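Local coordinates for protein succinylglutamate desuccinylase (PDB 1YW4) that probably hydrolyses N-succinylglutamate to succinate and glutamate, using a bound zinc ion, in the last step of arginine breakdown by the AST pathway, at residues A46-L51 with A137-R142; C82-M87 with G238-P243; K261-K266 with A321-E326; D277-F282 with E306-P311. All coordinates share one frame; numbering follows the deposited sequence.

Contact 1 (A46-L51 with A137-R142); sequences ADSVLL and AGARAR
Asp47 and Arg142 hold each other by charge and by backbone. Oxygen OD1 of Asp47 accepts the amide N of Arg142 at 3.0 Å, approached on the anti side of the carboxylate. The other oxygen, OD2, belongs to the guanidinium: Arg142 NH2 reaches it at 3.1 Å from well above the carboxylate plane, and Arg142 NE adds a weaker bond at 3.0 Å. OD2 thus sits at the guanidinium edge while the two flat groups are turned 61° apart. A bend at chi3 (-62°) turns the guanidinium across the aspartate, and a short acid can serve both amide and guanidinium from one position.

Between backbones there is one nearly straight bond, from Ser48 N to Arg142 O, 2.7 Å long at 169°.

Water carries the rest of the polar contact. One molecule donates to Ala46 O and Arg142 O and accepts from Ser48 OG and Ala141 N, so four bonds fix it between the chains; a second joins Ala46 O to Arg140 N. Ser48 OG also bonds Arg83 NH2 outside the contact.

Two small methyls pack against oxygens: CB of Ala139 lies 3.4 Å from Ser48 OG, and CB of Ala141 lies 3.2 Å from Asp47 OD1. The segment 137-142 links helix 120-137 to strand 143-151, which runs parallel to strand 48-53. The Ser48 to Arg142 bond, followed by backbone bonding of Ser48 and Leu50 with Leu144, marks where this parallel pair begins in the α/β catalytic domain of the zinc exopeptidase clan.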
# COMPACT_ATOMS: atom_id res chain seq x y z
N ALA A 46 31.47 13.82 -15.07
CA ALA A 46 30.86 14.52 -13.94
C ALA A 46 29.35 14.28 -13.88
O ALA A 46 28.72 14.01 -14.90
CB ALA A 46 31.15 16.01 -14.04
N ASP A 47 28.77 14.37 -12.68
CA ASP A 47 27.33 14.17 -12.54
C ASP A 47 26.62 15.24 -13.34
O ASP A 47 27.09 16.37 -13.43
CB ASP A 47 26.90 14.28 -11.08
CG ASP A 47 27.38 13.10 -10.24
OD1 ASP A 47 27.40 11.97 -10.77
OD2 ASP A 47 27.72 13.32 -9.06
N SER A 48 25.47 14.89 -13.91
CA SER A 48 24.71 15.83 -14.71
C SER A 48 23.45 16.26 -13.99
O SER A 48 22.64 15.44 -13.58
CB SER A 48 24.36 15.19 -16.05
OG SER A 48 25.54 14.95 -16.81
N VAL A 49 23.29 17.57 -13.83
CA VAL A 49 22.15 18.11 -13.12
C VAL A 49 21.27 19.01 -13.98
O VAL A 49 21.76 19.92 -14.62
CB VAL A 49 22.62 18.87 -11.86
CG1 VAL A 49 21.44 19.53 -11.16
CG2 VAL A 49 23.31 17.90 -10.91
N LEU A 50 19.97 18.72 -13.99
CA LEU A 50 19.01 19.52 -14.73
C LEU A 50 18.10 20.21 -13.72
O LEU A 50 17.42 19.54 -12.95
CB LEU A 50 18.16 18.64 -15.66
CG LEU A 50 16.96 19.34 -16.33
CD1 LEU A 50 17.46 20.54 -17.11
CD2 LEU A 50 16.22 18.37 -17.26
N LEU A 51 18.11 21.53 -13.70
CA LEU A 51 17.24 22.28 -12.81
C LEU A 51 16.27 23.08 -13.68
O LEU A 51 16.69 23.92 -14.48
CB LEU A 51 18.03 23.25 -11.93
CG LEU A 51 19.16 22.71 -11.04
CD1 LEU A 51 19.76 23.87 -10.25
CD2 LEU A 51 18.64 21.63 -10.10
N ALA A 137 21.78 12.46 -22.60
CA ALA A 137 22.38 11.44 -23.45
C ALA A 137 23.90 11.50 -23.33
O ALA A 137 24.59 10.49 -23.49
CB ALA A 137 21.94 11.65 -24.90
N GLY A 138 24.42 12.69 -23.04
CA GLY A 138 25.86 12.88 -22.91
C GLY A 138 26.37 12.60 -21.51
O GLY A 138 27.58 12.65 -21.26
N ALA A 139 25.46 12.30 -20.60
CA ALA A 139 25.84 12.03 -19.22
C ALA A 139 26.53 10.68 -19.05
O ALA A 139 26.10 9.68 -19.61
CB ALA A 139 24.60 12.10 -18.33
N ARG A 140 27.60 10.66 -18.27
CA ARG A 140 28.33 9.43 -18.03
C ARG A 140 28.27 9.03 -16.56
O ARG A 140 28.57 7.90 -16.20
CB ARG A 140 29.78 9.58 -18.49
CG ARG A 140 29.91 9.59 -20.01
CD ARG A 140 29.53 8.23 -20.57
NE ARG A 140 28.72 8.31 -21.78
CZ ARG A 140 29.11 8.87 -22.92
NH1 ARG A 140 28.29 8.89 -23.96
NH2 ARG A 140 30.32 9.41 -23.01
N ALA A 141 27.88 9.99 -15.72
CA ALA A 141 27.76 9.74 -14.30
C ALA A 141 26.28 9.79 -13.94
O ALA A 141 25.44 9.28 -14.69
CB ALA A 141 28.53 10.80 -13.52
N ARG A 142 25.95 10.40 -12.81
CA ARG A 142 24.55 10.48 -12.39
C ARG A 142 23.74 11.46 -13.24
O ARG A 142 24.27 12.45 -13.75
CB ARG A 142 24.47 10.89 -10.92
CG ARG A 142 25.13 9.92 -9.94
CD ARG A 142 24.83 10.32 -8.51
NE ARG A 142 25.35 11.64 -8.18
CZ ARG A 142 25.02 12.33 -7.09
NH1 ARG A 142 24.16 11.82 -6.22
NH2 ARG A 142 25.54 13.52 -6.86
O HOH W 1 26.48 12.38 -15.69
O HOH W 2 29.16 12.97 -17.73

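Contact 2 (C82-M87 with G238-P243); sequences CRLLVM and GLLSNP
A helix packs on a sheet where the last turn of helix 230-241 and the proline just beyond it meet Cys82 and Leu84 of the segment 82-87. The two side chains are two residues apart on an extended chain and so point the same way, toward the helix. Cys82 is the closer. Its sulfur lies 3.3 Å from the carbonyl oxygen of Leu239 and 3.7 Å from that of Leu240, while Pro243 brings its ring carbon CG to 3.5 Å from the same SG. Chi1 of -49° places SG beside the backbone N of Cys82 and aims it into this corner, where a small polarisable atom fits against both carbonyls and a ring. The helix ends here: Asn242 N still bonds Gly238 O at 2.9 Å, but the next carbonyl, Leu239 O, would look four residues on to Pro243, whose nitrogen has no hydrogen to give.

The catalytic domain is layered, helix against sheet against helix. Helices 230-241 and 61-75 cover one side of strand 83-88; on the other, Arg83 hydrogen-bonds Phe135 O and makes a cation-pi contact with the Phe135 ring, at the end of helix 120-137.

Farther along the strand the contact is purely aliphatic. Leu84 and Leu240 cross at about a right angle, each offering both methyls: CD2 of Leu84 is 4.0 Å from CD1 of Leu240, and CD1 of Leu84 is 4.0 Å from CD2 of Leu240. These branched, fully apolar side chains suit a buried layer, which Met69 of helix 61-75 extends over Leu240 and Leu51 of the adjoining strand extends beside Leu84.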
# COMPACT_ATOMS: atom_id res chain seq x y z
N CYS A 82 29.79 19.96 -11.82
CA CYS A 82 28.84 19.05 -12.45
C CYS A 82 28.43 19.64 -13.79
O CYS A 82 28.64 20.82 -14.06
CB CYS A 82 27.56 18.91 -11.63
SG CYS A 82 27.72 18.56 -9.88
N ARG A 83 27.84 18.81 -14.64
CA ARG A 83 27.32 19.28 -15.91
C ARG A 83 25.97 19.84 -15.48
O ARG A 83 25.12 19.10 -14.99
CB ARG A 83 27.09 18.12 -16.88
CG ARG A 83 28.37 17.47 -17.39
CD ARG A 83 28.04 16.38 -18.38
NE ARG A 83 27.53 16.89 -19.65
CZ ARG A 83 26.37 16.52 -20.19
NH1 ARG A 83 25.99 17.02 -21.35
NH2 ARG A 83 25.58 15.67 -19.56
N LEU A 84 25.77 21.14 -15.66
CA LEU A 84 24.54 21.80 -15.25
C LEU A 84 23.74 22.43 -16.38
O LEU A 84 24.27 23.23 -17.17
CB LEU A 84 24.86 22.87 -14.21
CG LEU A 84 23.77 23.87 -13.80
CD1 LEU A 84 22.63 23.11 -13.15
CD2 LEU A 84 24.32 24.91 -12.83
N LEU A 85 22.46 22.09 -16.46
CA LEU A 85 21.58 22.70 -17.44
C LEU A 85 20.44 23.38 -16.67
O LEU A 85 19.72 22.73 -15.94
CB LEU A 85 21.00 21.66 -18.38
CG LEU A 85 19.96 22.18 -19.38
CD1 LEU A 85 20.50 23.35 -20.19
CD2 LEU A 85 19.57 21.04 -20.32
N VAL A 86 20.32 24.70 -16.82
CA VAL A 86 19.25 25.44 -16.17
C VAL A 86 18.21 25.83 -17.22
O VAL A 86 18.55 26.30 -18.31
CB VAL A 86 19.77 26.74 -15.51
CG1 VAL A 86 18.59 27.55 -14.97
CG2 VAL A 86 20.73 26.41 -14.37
N MSE A 87 16.95 25.60 -16.87
CA MSE A 87 15.85 25.93 -17.76
C MSE A 87 14.80 26.83 -17.10
O MSE A 87 14.20 26.46 -16.10
CB MSE A 87 15.13 24.68 -18.23
CG MSE A 87 15.92 23.79 -19.14
SE MSE A 87 14.85 22.29 -19.67
CE MSE A 87 15.48 22.00 -21.44
N GLY A 238 25.31 22.84 -2.67
CA GLY A 238 26.23 21.78 -2.26
C GLY A 238 26.36 20.71 -3.32
O GLY A 238 27.42 20.09 -3.48
N LEU A 239 25.28 20.48 -4.05
CA LEU A 239 25.30 19.48 -5.11
C LEU A 239 26.19 19.95 -6.26
O LEU A 239 27.04 19.20 -6.74
CB LEU A 239 23.88 19.23 -5.63
CG LEU A 239 23.80 18.34 -6.87
CD1 LEU A 239 24.45 17.00 -6.57
CD2 LEU A 239 22.35 18.16 -7.29
N LEU A 240 26.02 21.19 -6.68
CA LEU A 240 26.82 21.72 -7.79
C LEU A 240 28.30 21.82 -7.44
O LEU A 240 29.16 21.52 -8.27
CB LEU A 240 26.31 23.10 -8.19
CG LEU A 240 24.83 23.14 -8.60
CD1 LEU A 240 24.43 24.57 -8.88
CD2 LEU A 240 24.61 22.24 -9.80
N SER A 241 28.61 22.23 -6.21
CA SER A 241 30.00 22.36 -5.78
C SER A 241 30.66 21.02 -5.51
O SER A 241 31.66 20.67 -6.13
CB SER A 241 30.09 23.24 -4.53
OG SER A 241 29.89 24.59 -4.87
N ASN A 242 30.10 20.28 -4.56
CA ASN A 242 30.63 18.98 -4.19
C ASN A 242 29.52 17.94 -4.24
O ASN A 242 28.90 17.61 -3.23
CB ASN A 242 31.23 19.04 -2.78
CG ASN A 242 31.81 17.71 -2.35
OD1 ASN A 242 32.54 17.06 -3.10
ND2 ASN A 242 31.49 17.29 -1.13
N PRO A 243 29.26 17.40 -5.44
CA PRO A 243 28.23 16.39 -5.69
C PRO A 243 28.56 15.00 -5.15
O PRO A 243 27.71 14.12 -5.14
CB PRO A 243 28.11 16.41 -7.20
CG PRO A 243 29.52 16.66 -7.63
CD PRO A 243 29.95 17.77 -6.69

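Contact 3 (K261-K266 with A321-E326); sequences KYDLVK and AGIVVE
Val324 O is gripped by two successive amides, Lys261 N at 2.7 Å and, weakly, Tyr262 N at 3.4 Å. This is a classic beta bulge in the antiparallel pairing of strands 257-265 and 320-328, within the barrel-sandwich hybrid domain. Beyond it the register is regular: Val324 N returns a bond to Tyr262 O at 3.0 Å, making Tyr262 and Val324 a hydrogen-bonded pair, and Asp263 faces Ile323 as a non-hydrogen-bonded one. Next, Leu264 N reaches Gly322 O at 2.9 Å in an almost straight bond (177°), and Leu264 O accepts from Ala321 N. Leu264 is itself the centre of an inverse gamma turn, which bends the strand end. Gly322, with phi at 153°, takes backbone angles that suit a residue without a side chain, and Leu264 CD1 packs close beside it.

Val324 packs against one face of the Tyr262 ring, its CB 3.9 Å from the centroid, a CH-pi contact. Chi1 of 64° wedges Tyr262 CG between its backbone N and carbonyl carbon, which lays the ring across the neighbouring strand; the beta-branched valine offers a broad surface there, and its CG2 also meets Leu264 CD2.

At the bulged end, extended Lys261 crosses Glu326. Their charged atoms do not touch: a water weakly bound by Lys261 NZ donates to Glu326 OE2 at 2.8 Å, while OE1 forms a salt bridge with Arg259. At the far end the bent aliphatic chain of Lys266 presses on the methyl of Ala321, with CD to CB 3.3 Å apart, tighter than usual for two carbons.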
# COMPACT_ATOMS: atom_id res chain seq x y z
N LYS A 261 -4.98 6.60 -4.00
CA LYS A 261 -5.83 5.46 -3.66
C LYS A 261 -6.95 5.41 -4.69
O LYS A 261 -7.23 4.36 -5.27
CB LYS A 261 -6.40 5.62 -2.25
CG LYS A 261 -7.24 4.44 -1.77
CD LYS A 261 -7.74 4.67 -0.35
CE LYS A 261 -8.69 3.56 0.10
NZ LYS A 261 -9.25 3.81 1.47
N TYR A 262 -7.59 6.56 -4.91
CA TYR A 262 -8.68 6.68 -5.87
C TYR A 262 -9.00 8.16 -6.10
O TYR A 262 -8.72 9.01 -5.25
CB TYR A 262 -9.94 5.96 -5.38
CG TYR A 262 -10.55 6.53 -4.12
CD1 TYR A 262 -10.11 6.12 -2.86
CD2 TYR A 262 -11.58 7.48 -4.18
CE1 TYR A 262 -10.67 6.63 -1.69
CE2 TYR A 262 -12.15 8.01 -3.01
CZ TYR A 262 -11.68 7.57 -1.77
OH TYR A 262 -12.23 8.07 -0.61
N ASP A 263 -9.59 8.47 -7.26
CA ASP A 263 -9.94 9.85 -7.57
C ASP A 263 -11.39 10.14 -7.24
O ASP A 263 -12.25 9.25 -7.29
CB ASP A 263 -9.71 10.15 -9.06
CG ASP A 263 -8.30 9.85 -9.50
OD1 ASP A 263 -7.35 10.15 -8.74
OD2 ASP A 263 -8.13 9.33 -10.62
N LEU A 264 -11.67 11.39 -6.88
CA LEU A 264 -13.03 11.81 -6.55
C LEU A 264 -13.73 12.24 -7.83
O LEU A 264 -13.73 13.42 -8.17
CB LEU A 264 -12.99 12.98 -5.57
CG LEU A 264 -12.44 12.69 -4.18
CD1 LEU A 264 -12.26 13.99 -3.41
CD2 LEU A 264 -13.40 11.76 -3.44
N VAL A 265 -14.30 11.28 -8.55
CA VAL A 265 -15.00 11.56 -9.80
C VAL A 265 -16.22 12.44 -9.54
O VAL A 265 -17.07 12.11 -8.72
CB VAL A 265 -15.47 10.25 -10.48
CG1 VAL A 265 -16.14 10.56 -11.81
CG2 VAL A 265 -14.28 9.32 -10.69
N LYS A 266 -16.29 13.57 -10.23
CA LYS A 266 -17.41 14.48 -10.05
C LYS A 266 -18.43 14.44 -11.19
O LYS A 266 -18.08 14.40 -12.37
CB LYS A 266 -16.91 15.92 -9.85
CG LYS A 266 -16.83 16.36 -8.39
CD LYS A 266 -16.01 15.39 -7.53
CE LYS A 266 -15.87 15.89 -6.10
NZ LYS A 266 -17.18 16.00 -5.40
N ALA A 321 -12.22 15.79 -9.17
CA ALA A 321 -12.12 17.06 -8.48
C ALA A 321 -11.24 16.93 -7.25
O ALA A 321 -11.37 17.69 -6.29
CB ALA A 321 -13.50 17.54 -8.07
N GLY A 322 -10.33 15.96 -7.29
CA GLY A 322 -9.43 15.75 -6.17
C GLY A 322 -8.98 14.31 -6.10
O GLY A 322 -9.57 13.43 -6.73
N ILE A 323 -7.92 14.06 -5.34
CA ILE A 323 -7.39 12.72 -5.20
C ILE A 323 -7.17 12.33 -3.74
O ILE A 323 -6.61 13.10 -2.95
CB ILE A 323 -6.06 12.55 -5.96
CG1 ILE A 323 -5.02 13.55 -5.45
CG2 ILE A 323 -6.28 12.74 -7.46
CD1 ILE A 323 -3.66 13.40 -6.10
N VAL A 324 -7.63 11.13 -3.39
CA VAL A 324 -7.47 10.61 -2.04
C VAL A 324 -6.22 9.74 -2.05
O VAL A 324 -6.13 8.77 -2.80
CB VAL A 324 -8.69 9.78 -1.62
CG1 VAL A 324 -8.45 9.15 -0.25
CG2 VAL A 324 -9.93 10.67 -1.56
N VAL A 325 -5.24 10.11 -1.23
CA VAL A 325 -4.00 9.36 -1.14
C VAL A 325 -3.97 8.55 0.16
O VAL A 325 -4.69 8.85 1.10
CB VAL A 325 -2.76 10.29 -1.16
CG1 VAL A 325 -2.71 11.06 -2.48
CG2 VAL A 325 -2.82 11.26 0.01
N GLU A 326 -3.11 7.53 0.17
CA GLU A 326 -2.92 6.65 1.32
C GLU A 326 -1.43 6.41 1.53
O GLU A 326 -0.64 6.54 0.60
CB GLU A 326 -3.61 5.31 1.08
CG GLU A 326 -3.09 4.58 -0.15
CD GLU A 326 -3.72 3.23 -0.35
OE1 GLU A 326 -3.33 2.55 -1.31
OE2 GLU A 326 -4.61 2.85 0.44
O HOH W 3 -6.27 3.25 2.62

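Contact 4 (D277-F282 with E306-P311); sequences DSVENF and ERILFP
Asn281 and Phe282, in the loop just before strand 283-284, dock on strand 307-309 and its exit through a mixed polar and apolar contact in the hybrid domain. Three hydrogen bonds carry it. The amide oxygen OD1 of Asn281 accepts a hydrogen bond from Phe310 N at 2.6 Å, 27° out of the amide plane, so a side chain takes over where the strand has stopped. Phe282 N reaches Ile308 O at 2.7 Å. In return, Phe282 O takes NH1 of Arg307 at 2.8 Å; the arginine is extended from CG to NE, long enough to pass the carbonyl and meet it with the edge of its guanidinium.

Apolar groups fill in beside these bonds. Leu309 CD1 sits over a face of the Phe282 ring, 3.8 Å from its centroid, and Phe157 and Phe160 meet that ring edge-to-face. Farther back, Val279 CG1 touches Pro311 CG at 3.6 Å. Phe310 brings the contact near the zinc site, its side chain about 8 Å from the zinc ion. Strand 307-309 lies between strand 283-284, which Ile308 joins through Thr283, and strand 320-328, where Leu309 packs on Ile323 and Val325.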
# COMPACT_ATOMS: atom_id res chain seq x y z
N ASP A 277 -12.84 25.57 1.05
CA ASP A 277 -12.26 25.87 -0.25
C ASP A 277 -10.74 26.03 -0.17
O ASP A 277 -10.04 25.83 -1.16
CB ASP A 277 -12.87 27.14 -0.83
CG ASP A 277 -12.52 27.35 -2.29
OD1 ASP A 277 -13.05 26.60 -3.14
OD2 ASP A 277 -11.71 28.25 -2.59
N SER A 278 -10.25 26.39 1.01
CA SER A 278 -8.82 26.58 1.21
C SER A 278 -8.15 25.40 1.92
O SER A 278 -7.06 25.55 2.46
CB SER A 278 -8.58 27.84 2.04
OG SER A 278 -9.01 27.65 3.38
N VAL A 279 -8.81 24.25 1.93
CA VAL A 279 -8.24 23.07 2.59
C VAL A 279 -6.82 22.79 2.08
O VAL A 279 -6.58 22.80 0.87
CB VAL A 279 -9.12 21.81 2.37
CG1 VAL A 279 -9.24 21.50 0.89
CG2 VAL A 279 -8.53 20.62 3.12
N GLU A 280 -5.89 22.56 3.00
CA GLU A 280 -4.50 22.29 2.63
C GLU A 280 -4.31 20.90 2.04
O GLU A 280 -5.06 19.97 2.33
CB GLU A 280 -3.59 22.43 3.86
CG GLU A 280 -3.40 23.86 4.34
CD GLU A 280 -2.49 23.97 5.55
OE1 GLU A 280 -2.18 25.11 5.96
OE2 GLU A 280 -2.09 22.92 6.10
N ASN A 281 -3.29 20.76 1.19
CA ASN A 281 -2.99 19.47 0.59
C ASN A 281 -2.50 18.53 1.68
O ASN A 281 -1.86 18.96 2.65
CB ASN A 281 -1.91 19.58 -0.49
CG ASN A 281 -2.43 20.18 -1.78
OD1 ASN A 281 -3.43 19.72 -2.33
ND2 ASN A 281 -1.73 21.21 -2.27
N PHE A 282 -2.79 17.24 1.50
CA PHE A 282 -2.41 16.18 2.43
C PHE A 282 -3.18 16.25 3.74
O PHE A 282 -2.75 15.69 4.75
CB PHE A 282 -0.90 16.23 2.70
CG PHE A 282 -0.06 15.85 1.51
CD1 PHE A 282 -0.05 14.53 1.04
CD2 PHE A 282 0.71 16.80 0.85
CE1 PHE A 282 0.72 14.18 -0.08
CE2 PHE A 282 1.48 16.46 -0.26
CZ PHE A 282 1.48 15.15 -0.73
N GLU A 306 -6.11 8.04 5.14
CA GLU A 306 -6.18 8.76 3.88
C GLU A 306 -6.06 10.28 4.04
O GLU A 306 -6.33 10.83 5.11
CB GLU A 306 -7.47 8.41 3.14
CG GLU A 306 -8.16 7.14 3.62
CD GLU A 306 -9.19 7.43 4.70
OE1 GLU A 306 -8.80 7.67 5.87
OE2 GLU A 306 -10.40 7.43 4.36
N ARG A 307 -5.64 10.95 2.97
CA ARG A 307 -5.50 12.40 2.97
C ARG A 307 -5.96 12.91 1.62
O ARG A 307 -5.90 12.19 0.62
CB ARG A 307 -4.03 12.79 3.21
CG ARG A 307 -3.44 12.29 4.52
CD ARG A 307 -1.93 12.52 4.55
NE ARG A 307 -1.34 12.15 5.84
CZ ARG A 307 -1.28 12.94 6.90
NH1 ARG A 307 -1.78 14.17 6.84
NH2 ARG A 307 -0.73 12.50 8.03
N ILE A 308 -6.44 14.14 1.58
CA ILE A 308 -6.91 14.74 0.34
C ILE A 308 -5.74 15.45 -0.32
O ILE A 308 -4.89 16.04 0.36
CB ILE A 308 -8.07 15.74 0.63
CG1 ILE A 308 -8.79 16.13 -0.67
CG2 ILE A 308 -7.53 16.96 1.32
CD1 ILE A 308 -9.36 14.96 -1.45
N LEU A 309 -5.67 15.40 -1.64
CA LEU A 309 -4.58 16.05 -2.35
C LEU A 309 -5.10 16.71 -3.62
O LEU A 309 -5.90 16.13 -4.34
CB LEU A 309 -3.49 15.03 -2.68
CG LEU A 309 -2.22 15.56 -3.36
CD1 LEU A 309 -1.56 16.61 -2.47
CD2 LEU A 309 -1.26 14.40 -3.61
N PHE A 310 -4.66 17.95 -3.85
CA PHE A 310 -5.06 18.72 -5.03
C PHE A 310 -6.57 18.81 -5.25
O PHE A 310 -7.07 18.55 -6.34
CB PHE A 310 -4.39 18.13 -6.27
CG PHE A 310 -2.90 18.07 -6.18
CD1 PHE A 310 -2.20 16.99 -6.71
CD2 PHE A 310 -2.19 19.09 -5.55
CE1 PHE A 310 -0.81 16.93 -6.62
CE2 PHE A 310 -0.81 19.03 -5.44
CZ PHE A 310 -0.11 17.95 -5.98
N PRO A 311 -7.33 19.20 -4.21
CA PRO A 311 -8.79 19.31 -4.35
C PRO A 311 -9.19 20.43 -5.32
O PRO A 311 -8.62 21.53 -5.27
CB PRO A 311 -9.24 19.59 -2.92
CG PRO A 311 -8.11 20.42 -2.39
CD PRO A 311 -6.90 19.64 -2.87

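How the contacts relate
From the N terminus, segment 46-51 opens contact 1 and 82-87 opens contact 2; contact 1 closes at 137-142 and contact 2 at 238-243, so their loops cross. They meet through neighbouring strands 48-53 and 83-88, where Asp47 and Val49 pair with Arg83, and together tie the catalytic sheet to the end of helix 230-241 and the loop after helix 120-137. Segment 261-266 then opens contact 3, which closes at 321-326 and encloses contact 4 (277-282 with 306-311). Contacts 3 and 4 meet where strand 307-309 runs beside strand 320-328 in the hybrid domain. The centres of contacts 1 and 2 lie 34 to 37 Å from those of contacts 3 and 4, on opposite sides of the chain's centre.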